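Local coordinates for protein adhesin LabA (Helicobacter pylori, PDB 6GMM) that acts as a cell-surface lectin of the bacterium, an adhesin that probably recognises LacdiNAc sugars of the gastric mucosa, at residues 121-126 with 229-234; 128-133 with 199-204; 76-81 with 103-108; 66-71 with 243-248; 221-226 with 320-325. All blocks are in the same frame, centred on the assembly; numbering follows the deposited sequence.

How the contacts relate
Contact 4 is the buried one, an apolar crossing of helices 57-76 and 239-264. Contact 2, partly buried, joins helices 128-145 and 188-205 through a buried threonine; Ile199, two residues before it, rests on Ile245 and Ala69 and so links contacts 2 and 4. Contacts 1 and 5 are partly buried and contact 3 is a surface contact, and here polar chemistry takes over: a tyrosine-carboxylate bond in contact 1, water bridges in contact 3, a serine hydroxyl against backbone in contact 5. Buried Met76, at the start of contact 3, touches Ala234 of contact 1, Leu202 of contact 2 and Trp223 of contact 5. Contacts 1 and 5 draw on the same loop, which precedes helix 234-237.

Contact 1 of 5, residues 121-126 with 229-234; sequences GPYSIL and KGDGSA
An Asx turn from Asp231 to Ser233 leads into the N-terminus of helix 234-237, and Tyr123 lies against both of its ends. The tyrosine comes from a type II beta turn, Gly121 to Ser124, closed by Ser124 N to Gly121 O (3.0 Å). Tyr123 holds the turn's third position, with the positive phi (66°) usual there, and with CG anti to the carbonyl carbon its ring reaches residues 231-233. There Tyr123 OH donates to Asp231 OD1 at 2.7 Å, meeting it on the syn side and only slightly out of the carboxylate plane; ring and carboxylate are nearly perpendicular. One ring face receives Ser233, whose CB stands 3.5 Å from the centroid of the Tyr123 ring and almost on its normal, a CH-pi contact.

The carboxylate works in two directions, with OD1 serving the tyrosine and OD2 the turn. Ser233 is the N-cap residue, with a weak bond from Gly236 N to its OG, and backbone bonds of Tyr123 to Cys206 and of Gly232 to Ile209 hold both loops against the chain following helix 188-205. Asp231 OD2 accepts twice, from Ser233 N at 3.2 Å, well above the carboxylate plane, and from Ser233 OG at 2.7 Å.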
# COMPACT_ATOMS: atom_id res chain seq x y z
N GLY A 121 -19.13 6.23 -27.98
CA GLY A 121 -18.77 7.34 -27.10
C GLY A 121 -19.50 7.32 -25.77
O GLY A 121 -20.34 6.45 -25.53
N PRO A 122 -19.21 8.28 -24.86
CA PRO A 122 -19.92 8.30 -23.56
C PRO A 122 -21.44 8.36 -23.71
O PRO A 122 -21.93 9.03 -24.61
CB PRO A 122 -19.36 9.53 -22.87
CG PRO A 122 -18.05 9.78 -23.55
CD PRO A 122 -18.25 9.39 -24.96
N TYR A 123 -22.17 7.60 -22.85
CA TYR A 123 -23.64 7.50 -22.83
C TYR A 123 -24.16 6.83 -24.11
O TYR A 123 -25.37 6.83 -24.40
CB TYR A 123 -24.32 8.86 -22.51
CG TYR A 123 -24.01 9.35 -21.11
CD1 TYR A 123 -22.74 9.82 -20.77
CD2 TYR A 123 -25.00 9.40 -20.13
CE1 TYR A 123 -22.46 10.28 -19.48
CE2 TYR A 123 -24.73 9.85 -18.84
CZ TYR A 123 -23.46 10.31 -18.53
OH TYR A 123 -23.18 10.75 -17.25
N SER A 124 -23.23 6.21 -24.86
CA SER A 124 -23.54 5.47 -26.08
C SER A 124 -22.76 4.15 -26.05
O SER A 124 -22.37 3.74 -24.97
CB SER A 124 -23.18 6.31 -27.31
OG SER A 124 -23.65 5.63 -28.45
N ILE A 125 -22.55 3.49 -27.18
CA ILE A 125 -21.85 2.22 -27.22
C ILE A 125 -20.34 2.37 -27.02
O ILE A 125 -19.76 3.45 -27.23
CB ILE A 125 -22.19 1.41 -28.50
CG1 ILE A 125 -21.59 2.06 -29.79
CG2 ILE A 125 -23.71 1.17 -28.63
CD1 ILE A 125 -21.38 1.07 -31.00
N LEU A 126 -19.71 1.26 -26.65
CA LEU A 126 -18.27 1.23 -26.48
C LEU A 126 -17.62 0.99 -27.83
O LEU A 126 -17.92 0.01 -28.46
CB LEU A 126 -17.86 0.15 -25.46
CG LEU A 126 -16.42 0.19 -24.96
CD1 LEU A 126 -16.17 1.43 -24.14
CD2 LEU A 126 -16.09 -1.05 -24.13
N LYS A 229 -28.61 6.41 -9.02
CA LYS A 229 -28.78 7.78 -8.55
C LYS A 229 -29.14 8.72 -9.73
O LYS A 229 -28.80 9.90 -9.72
CB LYS A 229 -27.52 8.25 -7.80
CG LYS A 229 -27.24 7.51 -6.48
CD LYS A 229 -25.83 7.83 -5.95
CE LYS A 229 -25.46 7.07 -4.69
NZ LYS A 229 -25.10 5.66 -4.98
N GLY A 230 -29.83 8.17 -10.72
CA GLY A 230 -30.28 8.93 -11.88
C GLY A 230 -29.33 9.07 -13.05
O GLY A 230 -29.62 9.85 -13.96
N ASP A 231 -28.22 8.32 -13.07
CA ASP A 231 -27.28 8.35 -14.20
C ASP A 231 -27.07 6.93 -14.72
O ASP A 231 -26.63 6.06 -13.96
CB ASP A 231 -25.95 9.00 -13.82
CG ASP A 231 -25.13 9.33 -15.05
OD1 ASP A 231 -25.33 10.43 -15.61
OD2 ASP A 231 -24.35 8.45 -15.50
N GLY A 232 -27.38 6.72 -16.00
CA GLY A 232 -27.32 5.41 -16.64
C GLY A 232 -26.02 5.00 -17.31
O GLY A 232 -25.95 3.89 -17.84
N SER A 233 -24.99 5.86 -17.28
CA SER A 233 -23.69 5.53 -17.89
C SER A 233 -22.82 4.72 -16.94
O SER A 233 -23.10 4.71 -15.74
CB SER A 233 -22.97 6.81 -18.30
OG SER A 233 -22.45 7.50 -17.17
N ALA A 234 -21.75 4.06 -17.46
CA ALA A 234 -20.80 3.26 -16.66
C ALA A 234 -20.07 4.08 -15.60
O ALA A 234 -19.97 3.66 -14.43
CB ALA A 234 -19.77 2.57 -17.56

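Contact 2 of 5, residues 128-133 with 199-204; sequences TENYAK and ITTLNS
Between 128-133 of helix 128-145 and 199-204 of helix 188-205 the nearest CA atoms are those of Asn130 and Thr201, 6.7 Å apart, near enough for Thr201 to touch the other helix. Thr201 is the projecting piece. It enters between Asn130 and Lys133, residues three apart and thus on one side of their helix, and both of its branches are used. The methyl CG2, anti to the backbone N, lies 3.6 Å from Asn130 OD1 and 3.8 Å from Lys133 CD. The hydroxyl branch instead sits beside the backbone N (chi1 -43°), where OG1 bonds back to Thr197 O one helical turn earlier; this satisfies its polar character within its own helix, and toward the partner OG1 meets aliphatic carbons of Lys133, CD nearest at 3.6 Å.

Lys133 contributes with its methylene groups: the extended first two torsions (chi2 178°) carry CD to the threonine, and the chain bends only beyond it, at chi3. No hydrogen bond crosses between the two segments, so van der Waals fit carries the contact although all three residues are polar. The lysine side is exposed, the threonine buried.

Both helices also rest on helix 57-76: Tyr131 meets Trp73 there and Phe98 of strand 96-98, while Ile199 and Leu202 pack on Leu72. Ala132 touches the same strand, and Ile199 also reaches Ile245 of helix 239-264.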
# COMPACT_ATOMS: atom_id res chain seq x y z
N THR A 128 -14.93 -0.14 -30.74
CA THR A 128 -14.21 -1.40 -30.94
C THR A 128 -12.78 -1.24 -30.42
O THR A 128 -12.35 -2.09 -29.64
CB THR A 128 -14.25 -1.84 -32.41
OG1 THR A 128 -15.61 -2.07 -32.79
CG2 THR A 128 -13.43 -3.10 -32.67
N GLU A 129 -12.11 -0.09 -30.75
CA GLU A 129 -10.74 0.21 -30.29
C GLU A 129 -10.62 0.18 -28.75
O GLU A 129 -9.66 -0.40 -28.24
CB GLU A 129 -10.14 1.50 -30.89
CG GLU A 129 -10.84 2.83 -30.65
CD GLU A 129 -10.41 3.99 -31.54
OE1 GLU A 129 -9.45 3.83 -32.33
OE2 GLU A 129 -11.05 5.06 -31.47
N ASN A 130 -11.60 0.76 -28.02
CA ASN A 130 -11.59 0.74 -26.54
C ASN A 130 -11.89 -0.67 -26.02
O ASN A 130 -11.43 -1.02 -24.97
CB ASN A 130 -12.58 1.73 -25.98
CG ASN A 130 -12.11 3.16 -26.12
OD1 ASN A 130 -10.92 3.46 -26.19
ND2 ASN A 130 -13.05 4.08 -26.15
N TYR A 131 -12.66 -1.48 -26.73
CA TYR A 131 -12.89 -2.83 -26.26
C TYR A 131 -11.57 -3.59 -26.38
O TYR A 131 -11.15 -4.20 -25.40
CB TYR A 131 -14.05 -3.55 -26.99
CG TYR A 131 -14.44 -4.82 -26.28
CD1 TYR A 131 -13.65 -5.97 -26.36
CD2 TYR A 131 -15.54 -4.86 -25.43
CE1 TYR A 131 -13.96 -7.12 -25.65
CE2 TYR A 131 -15.87 -6.01 -24.72
CZ TYR A 131 -15.06 -7.13 -24.81
OH TYR A 131 -15.33 -8.26 -24.08
N ALA A 132 -10.88 -3.44 -27.52
CA ALA A 132 -9.59 -4.08 -27.79
C ALA A 132 -8.57 -3.73 -26.71
O ALA A 132 -7.88 -4.63 -26.21
CB ALA A 132 -9.08 -3.68 -29.19
N LYS A 133 -8.52 -2.43 -26.32
CA LYS A 133 -7.63 -1.84 -25.29
C LYS A 133 -7.86 -2.50 -23.92
O LYS A 133 -6.91 -3.03 -23.32
CB LYS A 133 -7.88 -0.33 -25.19
CG LYS A 133 -6.71 0.48 -24.67
CD LYS A 133 -7.01 1.99 -24.63
CE LYS A 133 -6.62 2.71 -25.90
NZ LYS A 133 -7.15 4.11 -25.93
N ILE A 199 -9.65 0.32 -15.97
CA ILE A 199 -10.42 1.33 -15.25
C ILE A 199 -10.35 2.69 -15.94
O ILE A 199 -11.40 3.31 -16.14
CB ILE A 199 -10.03 1.40 -13.74
CG1 ILE A 199 -9.86 -0.02 -13.11
CG2 ILE A 199 -11.04 2.23 -12.93
CD1 ILE A 199 -11.18 -0.88 -12.92
N THR A 200 -9.14 3.15 -16.33
CA THR A 200 -9.00 4.44 -17.02
C THR A 200 -9.81 4.44 -18.32
O THR A 200 -10.61 5.37 -18.50
CB THR A 200 -7.53 4.85 -17.18
OG1 THR A 200 -6.91 4.75 -15.89
CG2 THR A 200 -7.38 6.27 -17.69
N THR A 201 -9.66 3.37 -19.18
CA THR A 201 -10.40 3.28 -20.46
C THR A 201 -11.91 3.22 -20.20
O THR A 201 -12.65 3.95 -20.87
CB THR A 201 -9.88 2.15 -21.38
OG1 THR A 201 -8.44 2.14 -21.38
CG2 THR A 201 -10.34 2.32 -22.79
N LEU A 202 -12.35 2.41 -19.21
CA LEU A 202 -13.76 2.29 -18.83
C LEU A 202 -14.33 3.63 -18.43
O LEU A 202 -15.40 4.02 -18.89
CB LEU A 202 -13.91 1.34 -17.63
CG LEU A 202 -14.98 0.24 -17.65
CD1 LEU A 202 -15.29 -0.23 -16.23
CD2 LEU A 202 -16.29 0.64 -18.37
N ASN A 203 -13.61 4.35 -17.57
CA ASN A 203 -14.04 5.62 -17.01
C ASN A 203 -14.16 6.72 -18.04
O ASN A 203 -15.19 7.41 -18.04
CB ASN A 203 -13.13 6.02 -15.85
CG ASN A 203 -13.62 7.22 -15.09
OD1 ASN A 203 -14.73 7.24 -14.52
ND2 ASN A 203 -12.80 8.25 -15.07
N SER A 204 -13.14 6.90 -18.92
CA SER A 204 -13.15 7.96 -19.95
C SER A 204 -14.11 7.66 -21.12
O SER A 204 -14.84 8.57 -21.56
CB SER A 204 -11.74 8.27 -20.46
OG SER A 204 -11.06 7.10 -20.88

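Contact 3 of 5, residues 76-81 with 103-108; sequences MSYAIS and SNQWGG
Tyr78, in the turn that follows helix 57-76, stands against Gln105 and Asn104 of a later loop, which is shaped by an Asx turn and lies within the span closed by the Cys83-Cys113 disulfide. Tyr78 gives up the largest area. Its CD2 lies 3.5 Å from Gln105 CD, and the amide is turned steeply to the ring, 78° between the planes, with NE2 coming in at the ring edge. The glutamine takes this position through a chain bent at chi2 (-85°), which folds the amide back beside the tyrosine ring; its CG lies over a face of Trp106.

One water accepts from Gln105 NE2 at 2.8 Å and lies 2.9 Å from Tyr78 O; a second lies near both Gln105 OE1 and that same carbonyl. The tyrosine ring also meets His327 of helix 327-330 edge-to-face, and Gln105 touches this histidine too.

Asn104 adds less, its CB 4.1 Å from Tyr78 CB, and its amide leads away to organise its own loop. Asn104 OD1 accepts from Trp106 N at 2.8 Å, closing the Asx turn, and from Gly108 N at 3.1 Å, the latter donor lying well above the carbonyl plane.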
# COMPACT_ATOMS: atom_id res chain seq x y z
N MET A 76 -19.41 -6.28 -14.95
CA MET A 76 -20.37 -5.40 -15.64
C MET A 76 -20.20 -5.27 -17.20
O MET A 76 -21.03 -4.60 -17.82
CB MET A 76 -20.45 -4.02 -14.97
CG MET A 76 -19.12 -3.39 -14.69
SD MET A 76 -18.32 -2.82 -16.20
CE MET A 76 -19.26 -1.25 -16.48
N SER A 77 -19.17 -5.89 -17.82
CA SER A 77 -18.92 -5.82 -19.27
C SER A 77 -20.12 -6.32 -20.10
O SER A 77 -20.45 -5.73 -21.15
CB SER A 77 -17.66 -6.60 -19.62
OG SER A 77 -17.78 -7.97 -19.27
N TYR A 78 -20.81 -7.36 -19.59
CA TYR A 78 -21.99 -7.90 -20.24
C TYR A 78 -23.09 -6.85 -20.40
O TYR A 78 -23.81 -6.91 -21.38
CB TYR A 78 -22.50 -9.15 -19.51
CG TYR A 78 -23.44 -8.91 -18.36
CD1 TYR A 78 -22.96 -8.61 -17.09
CD2 TYR A 78 -24.82 -9.04 -18.52
CE1 TYR A 78 -23.83 -8.40 -16.02
CE2 TYR A 78 -25.69 -8.83 -17.46
CZ TYR A 78 -25.20 -8.49 -16.21
OH TYR A 78 -26.06 -8.29 -15.16
N ALA A 79 -23.24 -5.92 -19.48
CA ALA A 79 -24.31 -4.94 -19.62
C ALA A 79 -23.85 -3.66 -20.32
O ALA A 79 -24.60 -2.68 -20.37
CB ALA A 79 -24.93 -4.64 -18.27
N ILE A 80 -22.64 -3.66 -20.89
CA ILE A 80 -22.17 -2.49 -21.62
C ILE A 80 -22.78 -2.51 -23.00
O ILE A 80 -22.61 -3.50 -23.74
CB ILE A 80 -20.63 -2.40 -21.71
CG1 ILE A 80 -20.01 -2.05 -20.36
CG2 ILE A 80 -20.19 -1.40 -22.81
CD1 ILE A 80 -18.56 -2.36 -20.28
N SER A 81 -23.49 -1.41 -23.36
CA SER A 81 -24.15 -1.16 -24.64
C SER A 81 -23.33 -1.79 -25.78
O SER A 81 -22.14 -1.46 -25.91
CB SER A 81 -24.32 0.34 -24.86
OG SER A 81 -25.47 0.54 -25.65
N SER A 103 -17.30 -14.17 -19.09
CA SER A 103 -18.56 -14.89 -19.23
C SER A 103 -19.75 -13.91 -19.16
O SER A 103 -19.82 -13.07 -18.24
CB SER A 103 -18.69 -15.90 -18.09
OG SER A 103 -18.01 -17.11 -18.37
N ASN A 104 -20.67 -14.01 -20.13
CA ASN A 104 -21.86 -13.16 -20.13
C ASN A 104 -22.98 -13.83 -19.33
O ASN A 104 -22.73 -14.87 -18.71
CB ASN A 104 -22.27 -12.71 -21.56
CG ASN A 104 -22.73 -13.80 -22.50
OD1 ASN A 104 -23.37 -14.77 -22.11
ND2 ASN A 104 -22.49 -13.61 -23.79
N GLN A 105 -24.20 -13.25 -19.34
CA GLN A 105 -25.32 -13.78 -18.56
C GLN A 105 -25.77 -15.19 -19.03
O GLN A 105 -26.45 -15.87 -18.25
CB GLN A 105 -26.50 -12.79 -18.46
CG GLN A 105 -27.22 -12.44 -19.75
CD GLN A 105 -26.59 -11.32 -20.55
OE1 GLN A 105 -25.45 -11.41 -21.05
NE2 GLN A 105 -27.38 -10.27 -20.79
N TRP A 106 -25.30 -15.66 -20.23
CA TRP A 106 -25.60 -16.97 -20.83
C TRP A 106 -24.41 -17.94 -20.87
O TRP A 106 -24.60 -19.14 -21.10
CB TRP A 106 -26.20 -16.81 -22.24
CG TRP A 106 -27.23 -15.73 -22.32
CD1 TRP A 106 -27.16 -14.59 -23.06
CD2 TRP A 106 -28.45 -15.65 -21.57
NE1 TRP A 106 -28.27 -13.81 -22.84
CE2 TRP A 106 -29.08 -14.44 -21.92
CE3 TRP A 106 -29.06 -16.48 -20.61
CZ2 TRP A 106 -30.30 -14.03 -21.36
CZ3 TRP A 106 -30.27 -16.08 -20.06
CH2 TRP A 106 -30.88 -14.88 -20.44
N GLY A 107 -23.21 -17.44 -20.60
CA GLY A 107 -22.01 -18.25 -20.58
C GLY A 107 -21.13 -18.07 -21.80
O GLY A 107 -20.16 -18.81 -21.97
N GLY A 108 -21.49 -17.12 -22.65
CA GLY A 108 -20.72 -16.81 -23.84
C GLY A 108 -19.42 -16.13 -23.49
O GLY A 108 -19.42 -15.24 -22.64
O HOH W 1 -24.19 -9.68 -22.85
O HOH W 2 -26.50 -7.89 -21.99

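Contact 4 of 5, residues 66-71 with 243-248; sequences LNAAAG and SAIQDM
Ile245 and Met248, one helical turn apart on helix 239-264, are the bumps of this contact; Ala68 and Ala69 of helix 57-76 form the low ground they settle on. The axes of the two short segments pass 9.8 Å apart with an angle of 145° between their directions, and the alanines keep that face of helix 57-76 shallow enough for longer side chains to lie on it.

Ile245 divides its two branches over the alanine pair. CG2, anti to the backbone N (chi1 -60° for the other branch), drops onto Ala69, 4.2 Å from its CA and 4.3 Å from its CB. The longer branch goes to Ala68, where the end methyl CD1 reaches the carbonyl O of that residue at 3.4 Å and CG1 passes 4.3 Å from its CB. Met248 also closes on Ala68: its chain runs out extended and turns at chi3, bringing the methyl CE to 3.9 Å from Ala68 CB. Ala68 CB thus touches both larger side chains.

Ile199 of helix 188-205 packs on Ala69 and Ile245 together, and Val307 and Phe311 of helix 287-311 back Met248. The result is an obliquely antiparallel, alanine-lined helix crossing whose touching residues are all buried, in the helical part of the fold.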
# COMPACT_ATOMS: atom_id res chain seq x y z
N LEU A 66 -5.36 -6.00 -8.52
CA LEU A 66 -5.56 -6.72 -9.81
C LEU A 66 -6.93 -7.40 -9.89
O LEU A 66 -7.70 -7.14 -10.83
CB LEU A 66 -4.41 -7.71 -10.08
CG LEU A 66 -2.99 -7.14 -10.08
CD1 LEU A 66 -1.97 -8.22 -10.27
CD2 LEU A 66 -2.80 -6.03 -11.12
N ASN A 67 -7.26 -8.24 -8.90
CA ASN A 67 -8.55 -8.92 -8.80
C ASN A 67 -9.67 -7.90 -8.79
O ASN A 67 -10.72 -8.13 -9.38
CB ASN A 67 -8.61 -9.76 -7.53
CG ASN A 67 -7.77 -11.01 -7.59
OD1 ASN A 67 -7.68 -11.69 -8.61
ND2 ASN A 67 -7.13 -11.35 -6.48
N ALA A 68 -9.48 -6.77 -8.13
CA ALA A 68 -10.57 -5.79 -8.15
C ALA A 68 -10.71 -5.10 -9.51
O ALA A 68 -11.84 -4.82 -9.92
CB ALA A 68 -10.44 -4.79 -7.01
N ALA A 69 -9.60 -4.92 -10.27
CA ALA A 69 -9.74 -4.30 -11.60
C ALA A 69 -10.38 -5.28 -12.59
O ALA A 69 -11.33 -4.91 -13.28
CB ALA A 69 -8.41 -3.80 -12.12
N ALA A 70 -9.91 -6.55 -12.62
CA ALA A 70 -10.45 -7.61 -13.47
C ALA A 70 -11.90 -7.92 -13.07
O ALA A 70 -12.74 -8.10 -13.95
CB ALA A 70 -9.59 -8.86 -13.37
N GLY A 71 -12.17 -7.98 -11.79
CA GLY A 71 -13.50 -8.25 -11.26
C GLY A 71 -14.55 -7.23 -11.68
O GLY A 71 -15.67 -7.63 -12.02
N SER A 243 -13.61 4.91 -8.52
CA SER A 243 -12.74 5.75 -7.70
C SER A 243 -11.91 4.91 -6.71
O SER A 243 -10.67 5.05 -6.70
CB SER A 243 -13.54 6.84 -6.99
OG SER A 243 -12.66 7.71 -6.29
N ALA A 244 -12.57 3.99 -5.97
CA ALA A 244 -11.92 3.11 -4.99
C ALA A 244 -10.86 2.27 -5.66
O ALA A 244 -9.79 2.09 -5.10
CB ALA A 244 -12.95 2.21 -4.34
N ILE A 245 -11.13 1.78 -6.87
CA ILE A 245 -10.18 0.91 -7.54
C ILE A 245 -8.98 1.68 -8.05
O ILE A 245 -7.85 1.18 -7.96
CB ILE A 245 -10.87 0.04 -8.64
CG1 ILE A 245 -11.97 -0.87 -8.00
CG2 ILE A 245 -9.81 -0.79 -9.37
CD1 ILE A 245 -12.87 -1.69 -9.03
N GLN A 246 -9.20 2.90 -8.58
CA GLN A 246 -8.12 3.77 -9.07
C GLN A 246 -7.12 4.07 -7.98
O GLN A 246 -5.91 3.96 -8.23
CB GLN A 246 -8.67 5.08 -9.65
CG GLN A 246 -9.42 4.87 -10.98
CD GLN A 246 -8.51 4.77 -12.19
OE1 GLN A 246 -8.66 5.55 -13.14
NE2 GLN A 246 -7.62 3.74 -12.24
N ASP A 247 -7.61 4.38 -6.76
CA ASP A 247 -6.76 4.68 -5.60
C ASP A 247 -6.03 3.39 -5.14
O ASP A 247 -4.87 3.45 -4.73
CB ASP A 247 -7.64 5.22 -4.48
CG ASP A 247 -8.19 6.62 -4.71
OD1 ASP A 247 -7.49 7.44 -5.37
OD2 ASP A 247 -9.24 6.95 -4.11
N MET A 248 -6.71 2.22 -5.22
CA MET A 248 -6.13 0.92 -4.88
C MET A 248 -4.89 0.67 -5.77
O MET A 248 -3.83 0.31 -5.27
CB MET A 248 -7.15 -0.19 -5.12
CG MET A 248 -8.09 -0.42 -3.97
SD MET A 248 -9.32 -1.67 -4.37
CE MET A 248 -8.35 -3.10 -4.20

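Contact 5 of 5, residues 221-226 with 320-325; sequences SLWEGI and KDSLGV
Ser322 points its hydroxyl into the backbone of Glu224, while Asp321, one residue earlier, lies against the stem of the same glutamate. The serine OG is placed anti to its own carbonyl carbon (chi1 -75°), which sends it across to the other segment; it lies 2.9 Å from Glu224 N and 3.2 Å from Glu224 O, a hydroxyl set between a potential donor and a potential acceptor of one residue. It also stands 3.4 Å from Trp223 CB, where the tryptophan side chain begins.

Glu224 begins toward the helix and then leaves it. Its CB is 3.7 Å from Asp321 CB and its CG 3.7 Å from Asp321 O, but a sharp bend at chi2 (-71°) swings the carboxylate back to Ser218 OG within its own loop. The two carboxylate planes are nearly perpendicular, and Glu224 OE1 and Asp321 OD2, probably both charged, lie 5.4 Å apart and not in contact.

Both backbones are irregular here. Helix 316-323 passes through a wider pi-type turn where it approaches the loop, and the loop combines an ST turn, in which Trp223 N bonds to Ser221 OG at 3.0 Å, with a type II beta turn from Trp223 to Ile226 whose third residue, Gly225, has positive phi. The beta turn's own closing bond, Ile226 N to Trp223 O, is weak.

Trp223 leads its indole away from the serine toward helix 57-76: NE1 bonds to Val75 O, the ring touches Met76, and Phe238 meets it edge-to-face.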
# COMPACT_ATOMS: atom_id res chain seq x y z
N SER A 221 -31.11 -2.06 -9.42
CA SER A 221 -30.23 -2.18 -10.59
C SER A 221 -29.96 -3.65 -10.95
O SER A 221 -30.60 -4.54 -10.38
CB SER A 221 -28.89 -1.48 -10.34
OG SER A 221 -27.99 -2.36 -9.69
N LEU A 222 -29.01 -3.89 -11.87
CA LEU A 222 -28.60 -5.21 -12.30
C LEU A 222 -27.70 -5.91 -11.30
O LEU A 222 -27.53 -7.13 -11.41
CB LEU A 222 -27.87 -5.16 -13.65
CG LEU A 222 -28.69 -4.84 -14.89
CD1 LEU A 222 -27.77 -4.48 -16.02
CD2 LEU A 222 -29.59 -6.00 -15.28
N TRP A 223 -27.08 -5.14 -10.36
CA TRP A 223 -26.18 -5.67 -9.35
C TRP A 223 -26.63 -5.28 -7.95
O TRP A 223 -27.04 -4.13 -7.73
CB TRP A 223 -24.74 -5.16 -9.57
CG TRP A 223 -24.27 -5.17 -11.00
CD1 TRP A 223 -23.46 -6.09 -11.60
CD2 TRP A 223 -24.52 -4.15 -11.98
NE1 TRP A 223 -23.23 -5.73 -12.92
CE2 TRP A 223 -23.87 -4.54 -13.17
CE3 TRP A 223 -25.27 -2.96 -11.98
CZ2 TRP A 223 -23.97 -3.81 -14.36
CZ3 TRP A 223 -25.37 -2.23 -13.16
CH2 TRP A 223 -24.72 -2.66 -14.33
N GLU A 224 -26.50 -6.22 -7.00
CA GLU A 224 -26.78 -5.97 -5.58
C GLU A 224 -25.72 -4.99 -5.08
O GLU A 224 -24.58 -5.05 -5.54
CB GLU A 224 -26.68 -7.27 -4.77
CG GLU A 224 -27.85 -8.21 -4.99
CD GLU A 224 -29.18 -7.77 -4.39
OE1 GLU A 224 -29.18 -6.92 -3.47
OE2 GLU A 224 -30.22 -8.29 -4.84
N GLY A 225 -26.11 -4.06 -4.21
CA GLY A 225 -25.18 -3.08 -3.66
C GLY A 225 -24.93 -1.86 -4.53
O GLY A 225 -24.37 -0.87 -4.04
N ILE A 226 -25.35 -1.91 -5.82
CA ILE A 226 -25.24 -0.82 -6.78
C ILE A 226 -26.64 -0.21 -6.91
O ILE A 226 -27.57 -0.87 -7.37
CB ILE A 226 -24.68 -1.34 -8.13
CG1 ILE A 226 -23.24 -1.93 -7.98
CG2 ILE A 226 -24.76 -0.29 -9.23
CD1 ILE A 226 -22.08 -0.98 -7.58
N LYS A 320 -20.06 -9.34 -1.72
CA LYS A 320 -20.62 -10.66 -1.45
C LYS A 320 -21.75 -11.10 -2.40
O LYS A 320 -21.75 -12.26 -2.79
CB LYS A 320 -21.05 -10.83 0.03
CG LYS A 320 -22.22 -9.98 0.53
N ASP A 321 -22.69 -10.20 -2.77
CA ASP A 321 -23.85 -10.59 -3.58
C ASP A 321 -23.82 -10.18 -5.07
O ASP A 321 -24.83 -10.29 -5.75
CB ASP A 321 -25.14 -10.10 -2.90
CG ASP A 321 -25.34 -10.67 -1.52
OD1 ASP A 321 -25.12 -11.88 -1.34
OD2 ASP A 321 -25.73 -9.90 -0.62
N SER A 322 -22.66 -9.78 -5.57
CA SER A 322 -22.48 -9.50 -6.99
C SER A 322 -21.15 -10.04 -7.44
O SER A 322 -21.15 -10.92 -8.29
CB SER A 322 -22.64 -8.01 -7.31
OG SER A 322 -24.01 -7.62 -7.27
N LEU A 323 -20.01 -9.61 -6.82
CA LEU A 323 -18.69 -10.10 -7.24
C LEU A 323 -18.48 -11.58 -6.95
O LEU A 323 -17.98 -12.31 -7.79
CB LEU A 323 -17.55 -9.25 -6.66
CG LEU A 323 -17.53 -7.77 -7.05
CD1 LEU A 323 -16.59 -6.97 -6.15
CD2 LEU A 323 -17.14 -7.60 -8.50
N GLY A 324 -18.90 -12.02 -5.77
CA GLY A 324 -18.72 -13.40 -5.36
C GLY A 324 -19.70 -14.35 -6.00
O GLY A 324 -19.56 -15.56 -5.85
N VAL A 325 -20.71 -13.79 -6.72
CA VAL A 325 -21.81 -14.50 -7.40
C VAL A 325 -21.82 -14.11 -8.93
O VAL A 325 -22.81 -14.34 -9.63
CB VAL A 325 -23.15 -14.22 -6.64
CG1 VAL A 325 -24.32 -14.98 -7.23
CG2 VAL A 325 -23.03 -14.57 -5.17